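Local structure of ferric uptake regulation protein (Pseudomonas aeruginosa, 1MZB) at residues S7-A12 with P19-L24; M35-V40 with R58-F63; V70-D75 with D125-L130. The protein probably represses iron-uptake genes by binding their operators as a metal-loaded dimer, and so helps to keep cellular iron in balance. One frame throughout, in Å; residues are numbered along the deposited sequence.

In the fold
From the N terminus, contact 1 closes the short loop that brings helix 4-11 against helix 18-28. The chain then enters helix 37-46, and contact 2 joins the start of that helix to helix 53-66, closing a mostly helical excursion. Contacts 1 and 2 touch: Arg20 meets Phe63, and Ile23 packs on Val59, so the helices share one core. Helix 53-66 runs into strand 69-72, where contact 3 opens. Contact 3 spans nearly fifty residues and ties the hairpin after the helices to the mixed sheet near the C terminus. The three loops follow one another in series, with none nested or crossed.

Contact 1: residues S7-A12 with P19-L24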
# COMPACT_ATOMS: atom_id res chain seq x y z
N SER A 7 2.82 16.52 -14.23
CA SER A 7 2.48 17.10 -12.94
C SER A 7 3.40 16.55 -11.87
O SER A 7 3.89 17.30 -11.02
CB SER A 7 1.02 16.81 -12.57
OG SER A 7 0.15 17.28 -13.59
N GLU A 8 3.66 15.25 -11.91
CA GLU A 8 4.53 14.65 -10.90
C GLU A 8 5.91 15.28 -10.93
O GLU A 8 6.47 15.58 -9.88
CB GLU A 8 4.63 13.15 -11.13
CG GLU A 8 3.33 12.44 -10.88
CD GLU A 8 3.48 10.94 -11.00
OE1 GLU A 8 3.80 10.48 -12.10
OE2 GLU A 8 3.28 10.24 -9.98
N LEU A 9 6.44 15.47 -12.13
CA LEU A 9 7.76 16.06 -12.29
C LEU A 9 7.79 17.52 -11.83
O LEU A 9 8.74 17.95 -11.17
CB LEU A 9 8.19 15.96 -13.76
CG LEU A 9 8.56 14.57 -14.28
CD1 LEU A 9 8.92 14.65 -15.76
CD2 LEU A 9 9.77 14.01 -13.49
N ARG A 10 6.76 18.29 -12.17
CA ARG A 10 6.72 19.70 -11.76
C ARG A 10 6.58 19.84 -10.25
O ARG A 10 7.31 20.61 -9.62
CB ARG A 10 5.60 20.43 -12.49
CG ARG A 10 5.92 20.58 -13.96
CD ARG A 10 4.75 21.04 -14.80
NE ARG A 10 5.16 21.13 -16.20
CZ ARG A 10 4.40 20.77 -17.23
NH1 ARG A 10 3.18 20.29 -17.02
NH2 ARG A 10 4.87 20.88 -18.47
N LYS A 11 5.66 19.08 -9.66
CA LYS A 11 5.47 19.10 -8.22
C LYS A 11 6.79 18.78 -7.50
O LYS A 11 6.99 19.22 -6.36
CB LYS A 11 4.43 18.06 -7.79
CG LYS A 11 2.99 18.55 -7.73
CD LYS A 11 2.29 18.60 -9.09
CE LYS A 11 2.65 19.84 -9.90
NZ LYS A 11 2.08 19.81 -11.28
N ALA A 12 7.67 18.04 -8.17
CA ALA A 12 8.97 17.66 -7.61
C ALA A 12 10.09 18.64 -7.97
O ALA A 12 11.26 18.33 -7.79
CB ALA A 12 9.34 16.25 -8.08
N PRO A 19 13.90 12.12 -21.29
CA PRO A 19 14.47 11.02 -20.49
C PRO A 19 13.74 10.85 -19.16
O PRO A 19 13.51 9.73 -18.71
CB PRO A 19 15.93 11.43 -20.32
CG PRO A 19 16.19 12.25 -21.60
CD PRO A 19 14.95 13.09 -21.65
N ARG A 20 13.37 11.97 -18.54
CA ARG A 20 12.68 11.90 -17.26
C ARG A 20 11.31 11.26 -17.41
O ARG A 20 10.88 10.46 -16.58
CB ARG A 20 12.60 13.28 -16.61
CG ARG A 20 13.91 13.76 -16.05
CD ARG A 20 13.87 15.18 -15.51
NE ARG A 20 15.20 15.57 -15.04
CZ ARG A 20 15.58 16.80 -14.73
NH1 ARG A 20 14.74 17.84 -14.82
NH2 ARG A 20 16.83 17.01 -14.33
N VAL A 21 10.61 11.57 -18.50
CA VAL A 21 9.31 10.97 -18.71
C VAL A 21 9.37 9.48 -19.01
O VAL A 21 8.60 8.68 -18.45
CB VAL A 21 8.55 11.71 -19.86
CG1 VAL A 21 7.33 10.89 -20.28
CG2 VAL A 21 8.14 13.08 -19.38
N LYS A 22 10.29 9.07 -19.89
CA LYS A 22 10.38 7.66 -20.21
C LYS A 22 10.76 6.78 -19.00
O LYS A 22 10.24 5.69 -18.83
CB LYS A 22 11.35 7.46 -21.37
CG LYS A 22 10.72 7.82 -22.73
CD LYS A 22 11.67 7.65 -23.90
CE LYS A 22 10.93 7.96 -25.23
NZ LYS A 22 9.56 7.36 -25.21
N ILE A 23 11.67 7.28 -18.17
CA ILE A 23 12.08 6.49 -17.00
C ILE A 23 10.95 6.37 -15.98
O ILE A 23 10.70 5.29 -15.41
CB ILE A 23 13.36 7.11 -16.40
CG1 ILE A 23 14.50 6.93 -17.42
CG2 ILE A 23 13.66 6.47 -15.03
CD1 ILE A 23 15.77 7.71 -17.14
N LEU A 24 10.22 7.45 -15.76
CA LEU A 24 9.10 7.39 -14.85
C LEU A 24 8.03 6.40 -15.38
O LEU A 24 7.39 5.70 -14.61
CB LEU A 24 8.50 8.79 -14.68
CG LEU A 24 7.50 8.95 -13.54
CD1 LEU A 24 8.18 8.66 -12.21
CD2 LEU A 24 6.93 10.38 -13.56
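Leu9 of helix 4-11 points at Arg20 and Val21 of helix 18-28 and makes the apolar part of this helix-helix contact, while Glu8 reaches Leu24 one turn further along. Helix 18-28 is the first helix of the winged-helix fold expected of the Fur family, and helix 4-11 precedes it as an N-terminal addition. The two segment axes come no closer than 11.2 Å and are steeply inclined, at 116° between their N-to-C directions, so the meeting is made by side chains and not by close-packed backbones.

The apolar contacts converge on one methyl group. Leu9 CD1 lies 4.0 Å from Arg20 CB and equally far from Val21 CG2, touching two consecutive residues of the facing helix. With CG opposite the carbonyl carbon (chi1 -71°), the leucine sends its branch to the facing helix, meeting the valine at about a right angle. Phe63 of helix 53-66 also packs on Leu9, a buried residue.

The two polar side chains find their hydrogen-bonding and charged partners outside the two segments. Arg20 gives Leu9 its CB alone; beyond CG the chain is extended and carries the guanidinium away, where NH1 donates to the carbonyl O of Lys15 and NE to Gln62 OE1. The arginine thus borders the apolar contact with its base and ties the loop and helix 53-66 with its head. Glu8 divides its carboxylate between two surroundings. Its OE2 forms a salt bridge with Lys110 of the second subunit, so that this helix also takes part in the dimer. The other oxygen, Glu8 OE1, rests 3.5 Å from the methyl Leu24 CD2.

Contact 2: residues M35-V40 with R58-F63; sequences MSAEDV and RVLTQF
Within the helix-turn-helix of the winged-helix domain, helix 37-46 is held against helix 53-66 where Ala37 and Val40 receive Leu60. By analogy with the fold, helix 53-66 is probably the one that reads DNA. One methyl does the touching: Leu60 CD1 sits 3.7 Å from Ala37 CA and 4.0 Å from Val40 CG2, spanning one turn of the facing helix. The leucine CG lies opposite the carbonyl carbon (chi1 -67°), and CD1 continues the chain in an extended line outward to the backbone of Ala37. The side chains of Val40 and Leu60 run antiparallel, one alongside the other. Ile23 and Leu27 of helix 18-28 also touch the same leucine, while Tyr57 and Val56 touch Ala37 and Val40.

The receiving helix begins with a capping box. Asp39 N donates to Ser36 OG over 3.0 Å, and Ser36 N returns a bond to Asp39 OD2 that is almost straight at 179°. That N-H reaches the oxygen on its anti side, 35° out of the carboxylate plane.

The chemistry thus divides in two. Polar groups serve the end of helix 37-46 itself, whereas the link between helices is wholly apolar; its hold therefore rests on van der Waals contact and burial of apolar groups, with the capping box fixing the first turn that presents Ala37 and Val40.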
# COMPACT_ATOMS: atom_id res chain seq x y z
N MET A 35 13.34 -2.55 -9.09
CA MET A 35 14.32 -2.50 -10.14
C MET A 35 15.62 -1.76 -9.84
O MET A 35 15.63 -0.70 -9.22
CB MET A 35 13.70 -1.88 -11.38
CG MET A 35 12.65 -2.79 -12.09
SD MET A 35 12.07 -2.03 -13.60
CE MET A 35 11.53 -0.54 -13.00
N SER A 36 16.70 -2.33 -10.35
CA SER A 36 18.00 -1.69 -10.28
C SER A 36 18.10 -0.74 -11.48
O SER A 36 17.24 -0.75 -12.40
CB SER A 36 19.11 -2.74 -10.42
OG SER A 36 19.17 -3.19 -11.76
N ALA A 37 19.14 0.09 -11.49
CA ALA A 37 19.37 1.00 -12.62
C ALA A 37 19.54 0.20 -13.91
O ALA A 37 19.03 0.58 -14.97
CB ALA A 37 20.62 1.87 -12.37
N GLU A 38 20.22 -0.94 -13.82
CA GLU A 38 20.42 -1.81 -14.99
C GLU A 38 19.11 -2.42 -15.49
O GLU A 38 18.91 -2.56 -16.71
CB GLU A 38 21.42 -2.94 -14.66
CG GLU A 38 22.88 -2.49 -14.76
CD GLU A 38 23.81 -3.68 -14.61
OE1 GLU A 38 23.82 -4.52 -15.55
OE2 GLU A 38 24.48 -3.77 -13.54
N ASP A 39 18.24 -2.80 -14.55
CA ASP A 39 16.93 -3.36 -14.93
C ASP A 39 16.16 -2.30 -15.72
O ASP A 39 15.53 -2.62 -16.73
CB ASP A 39 16.09 -3.75 -13.71
CG ASP A 39 16.65 -4.95 -12.94
OD1 ASP A 39 17.27 -5.86 -13.55
OD2 ASP A 39 16.45 -4.99 -11.69
N VAL A 40 16.19 -1.05 -15.25
CA VAL A 40 15.48 0.01 -15.97
C VAL A 40 16.10 0.18 -17.36
O VAL A 40 15.38 0.20 -18.40
CB VAL A 40 15.52 1.35 -15.18
CG1 VAL A 40 14.85 2.47 -15.98
CG2 VAL A 40 14.80 1.20 -13.84
N ARG A 58 21.50 8.58 -13.41
CA ARG A 58 21.39 9.98 -13.04
C ARG A 58 19.94 10.37 -12.78
O ARG A 58 19.64 11.00 -11.76
CB ARG A 58 21.98 10.86 -14.15
CG ARG A 58 23.45 10.65 -14.28
CD ARG A 58 24.20 11.59 -13.40
NE ARG A 58 24.34 12.90 -14.05
CZ ARG A 58 25.27 13.21 -14.95
NH1 ARG A 58 26.15 12.29 -15.32
NH2 ARG A 58 25.33 14.44 -15.46
N VAL A 59 19.06 10.03 -13.71
CA VAL A 59 17.65 10.36 -13.54
C VAL A 59 17.04 9.69 -12.31
O VAL A 59 16.30 10.30 -11.57
CB VAL A 59 16.82 9.97 -14.76
CG1 VAL A 59 15.32 10.20 -14.46
CG2 VAL A 59 17.24 10.78 -15.98
N LEU A 60 17.34 8.40 -12.10
CA LEU A 60 16.79 7.75 -10.94
C LEU A 60 17.31 8.45 -9.66
O LEU A 60 16.58 8.54 -8.68
CB LEU A 60 17.18 6.25 -10.93
CG LEU A 60 16.55 5.40 -12.05
CD1 LEU A 60 17.21 3.94 -12.13
CD2 LEU A 60 15.05 5.25 -11.68
N THR A 61 18.55 8.94 -9.69
CA THR A 61 19.09 9.62 -8.50
C THR A 61 18.40 10.99 -8.32
O THR A 61 18.13 11.44 -7.20
CB THR A 61 20.62 9.79 -8.58
OG1 THR A 61 21.23 8.47 -8.52
CG2 THR A 61 21.15 10.60 -7.39
N GLN A 62 18.05 11.61 -9.45
CA GLN A 62 17.33 12.90 -9.42
C GLN A 62 15.95 12.63 -8.81
O GLN A 62 15.49 13.40 -7.95
CB GLN A 62 17.19 13.47 -10.85
CG GLN A 62 18.52 13.80 -11.56
CD GLN A 62 18.38 14.51 -12.91
OE1 GLN A 62 17.57 14.12 -13.76
NE2 GLN A 62 19.19 15.56 -13.11
N PHE A 63 15.31 11.54 -9.23
CA PHE A 63 13.99 11.16 -8.72
C PHE A 63 14.02 10.84 -7.24
O PHE A 63 13.10 11.14 -6.50
CB PHE A 63 13.43 9.93 -9.46
CG PHE A 63 12.94 10.21 -10.84
CD1 PHE A 63 13.02 11.48 -11.39
CD2 PHE A 63 12.42 9.18 -11.61
CE1 PHE A 63 12.58 11.72 -12.68
CE2 PHE A 63 11.98 9.43 -12.92
CZ PHE A 63 12.06 10.69 -13.44

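Contact 3: residues V70-D75 with D125-L130. With ZN (zinc ion), chain D; ZN (zinc ion), chain B.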
# COMPACT_ATOMS: atom_id res chain seq x y z
N VAL A 70 12.26 5.94 -3.89
CA VAL A 70 13.02 5.66 -2.69
C VAL A 70 14.08 4.67 -3.16
O VAL A 70 13.79 3.82 -4.00
CB VAL A 70 12.16 4.96 -1.63
CG1 VAL A 70 13.01 4.59 -0.43
CG2 VAL A 70 11.00 5.90 -1.16
N ARG A 71 15.29 4.79 -2.64
CA ARG A 71 16.37 3.88 -2.99
C ARG A 71 16.58 2.99 -1.77
O ARG A 71 16.64 3.45 -0.63
CB ARG A 71 17.62 4.69 -3.33
CG ARG A 71 18.91 3.89 -3.49
CD ARG A 71 20.10 4.85 -3.49
NE ARG A 71 21.34 4.25 -3.97
CZ ARG A 71 22.03 4.73 -5.00
NH1 ARG A 71 21.61 5.82 -5.66
NH2 ARG A 71 23.15 4.12 -5.36
N HIS A 72 16.72 1.69 -2.03
CA HIS A 72 16.92 0.70 -1.00
C HIS A 72 18.10 -0.18 -1.44
O HIS A 72 18.41 -0.26 -2.61
CB HIS A 72 15.71 -0.25 -0.92
CG HIS A 72 14.50 0.34 -0.25
ND1 HIS A 72 13.32 0.56 -0.93
CD2 HIS A 72 14.25 0.60 1.05
CE1 HIS A 72 12.39 0.93 -0.07
NE2 HIS A 72 12.92 0.96 1.14
N ASN A 73 18.79 -0.80 -0.48
CA ASN A 73 19.87 -1.72 -0.84
C ASN A 73 19.55 -2.92 0.05
O ASN A 73 19.86 -2.95 1.25
CB ASN A 73 21.24 -1.16 -0.48
CG ASN A 73 22.35 -2.05 -0.98
OD1 ASN A 73 22.19 -3.27 -1.00
ND2 ASN A 73 23.46 -1.45 -1.41
N PHE A 74 18.90 -3.91 -0.54
CA PHE A 74 18.49 -5.08 0.24
C PHE A 74 19.50 -6.22 0.34
O PHE A 74 19.52 -6.93 1.36
CB PHE A 74 17.19 -5.67 -0.33
CG PHE A 74 16.02 -4.70 -0.31
CD1 PHE A 74 15.57 -4.16 0.89
CD2 PHE A 74 15.32 -4.42 -1.49
CE1 PHE A 74 14.40 -3.34 0.92
CE2 PHE A 74 14.18 -3.61 -1.47
CZ PHE A 74 13.72 -3.08 -0.28
N ASP A 75 20.31 -6.42 -0.69
CA ASP A 75 21.26 -7.53 -0.62
C ASP A 75 22.67 -7.03 -0.36
O ASP A 75 23.60 -7.83 -0.31
CB ASP A 75 21.20 -8.41 -1.87
CG ASP A 75 21.77 -7.75 -3.13
OD1 ASP A 75 22.36 -6.64 -3.07
OD2 ASP A 75 21.63 -8.38 -4.22
N ASP A 125 9.18 9.94 8.31
CA ASP A 125 9.40 8.86 7.36
C ASP A 125 9.93 7.71 8.20
O ASP A 125 10.17 7.87 9.39
CB ASP A 125 10.47 9.32 6.37
CG ASP A 125 10.61 8.42 5.16
OD1 ASP A 125 9.79 7.50 4.96
OD2 ASP A 125 11.58 8.65 4.39
N HIS A 126 10.09 6.54 7.59
CA HIS A 126 10.64 5.42 8.31
C HIS A 126 11.03 4.33 7.34
O HIS A 126 10.58 4.28 6.17
CB HIS A 126 9.65 4.83 9.32
CG HIS A 126 8.45 4.18 8.70
ND1 HIS A 126 7.36 4.92 8.34
CD2 HIS A 126 8.21 2.88 8.43
CE1 HIS A 126 6.49 4.07 7.84
NE2 HIS A 126 6.95 2.81 7.88
N ASN A 127 11.88 3.45 7.85
CA ASN A 127 12.33 2.30 7.08
C ASN A 127 12.35 1.07 7.96
O ASN A 127 12.97 1.07 9.03
CB ASN A 127 13.74 2.54 6.54
CG ASN A 127 14.20 1.40 5.68
OD1 ASN A 127 15.21 0.78 5.95
ND2 ASN A 127 13.44 1.11 4.63
N LEU A 128 11.67 0.02 7.53
CA LEU A 128 11.67 -1.22 8.31
C LEU A 128 12.00 -2.38 7.37
O LEU A 128 11.33 -2.57 6.35
CB LEU A 128 10.29 -1.49 8.95
CG LEU A 128 10.20 -2.86 9.63
CD1 LEU A 128 11.18 -2.97 10.85
CD2 LEU A 128 8.74 -3.09 10.12
N VAL A 129 13.08 -3.10 7.66
CA VAL A 129 13.42 -4.26 6.81
C VAL A 129 13.56 -5.45 7.74
O VAL A 129 14.24 -5.36 8.78
CB VAL A 129 14.76 -4.04 6.05
CG1 VAL A 129 15.13 -5.32 5.22
CG2 VAL A 129 14.64 -2.83 5.14
N LEU A 130 12.90 -6.56 7.41
CA LEU A 130 13.01 -7.74 8.25
C LEU A 130 13.79 -8.77 7.43
O LEU A 130 13.37 -9.11 6.34
CB LEU A 130 11.61 -8.29 8.58
CG LEU A 130 10.73 -7.30 9.34
CD1 LEU A 130 9.38 -7.96 9.64
CD2 LEU A 130 11.43 -6.86 10.61
ZN ZN D . 22.29 -7.54 -5.81
ZN ZN B . 6.02 0.90 7.54
O HOH W 1 7.03 0.15 9.46
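The wing hairpin of the DNA-binding domain leans here on the sheet of the dimerization domain, through two pairs: His72 with Asn127 and Phe74 with Val129. His72 CG lies opposite the carbonyl carbon (chi1 -76°), which directs the ring to Asn127. Asn127 ND2 lies in the plane of the His72 ring, at its edge, 3.5 Å from NE2 and 3.7 Å from CD2. The amide and imidazole planes are turned 35° apart, and no hydrogen bond joins the segments. Phe74 CZ lies 3.5 Å above one face of the imidazole, toward the rim, and Val70 CG1 over the opposite face, likewise toward the rim; the ring between them has its edge toward the asparagine. Further along, Val129 CG2 meets the edge of the Phe74 ring at CE1, 4.3 Å away; Val93 of the mixed sheet touches both of these residues.

Zinc sites lie close to this junction of winged helix and dimerization domain. His91, a ligand of one zinc ion with His34, Glu82 and Glu102, meets the rings of both His72 and Phe74. Asp75 OD2 binds a second zinc ion at 1.9 Å, a site shared with His78. A third is held by His126 NE2 at 2.2 Å, together with His88, Asp90, Glu109 and a water.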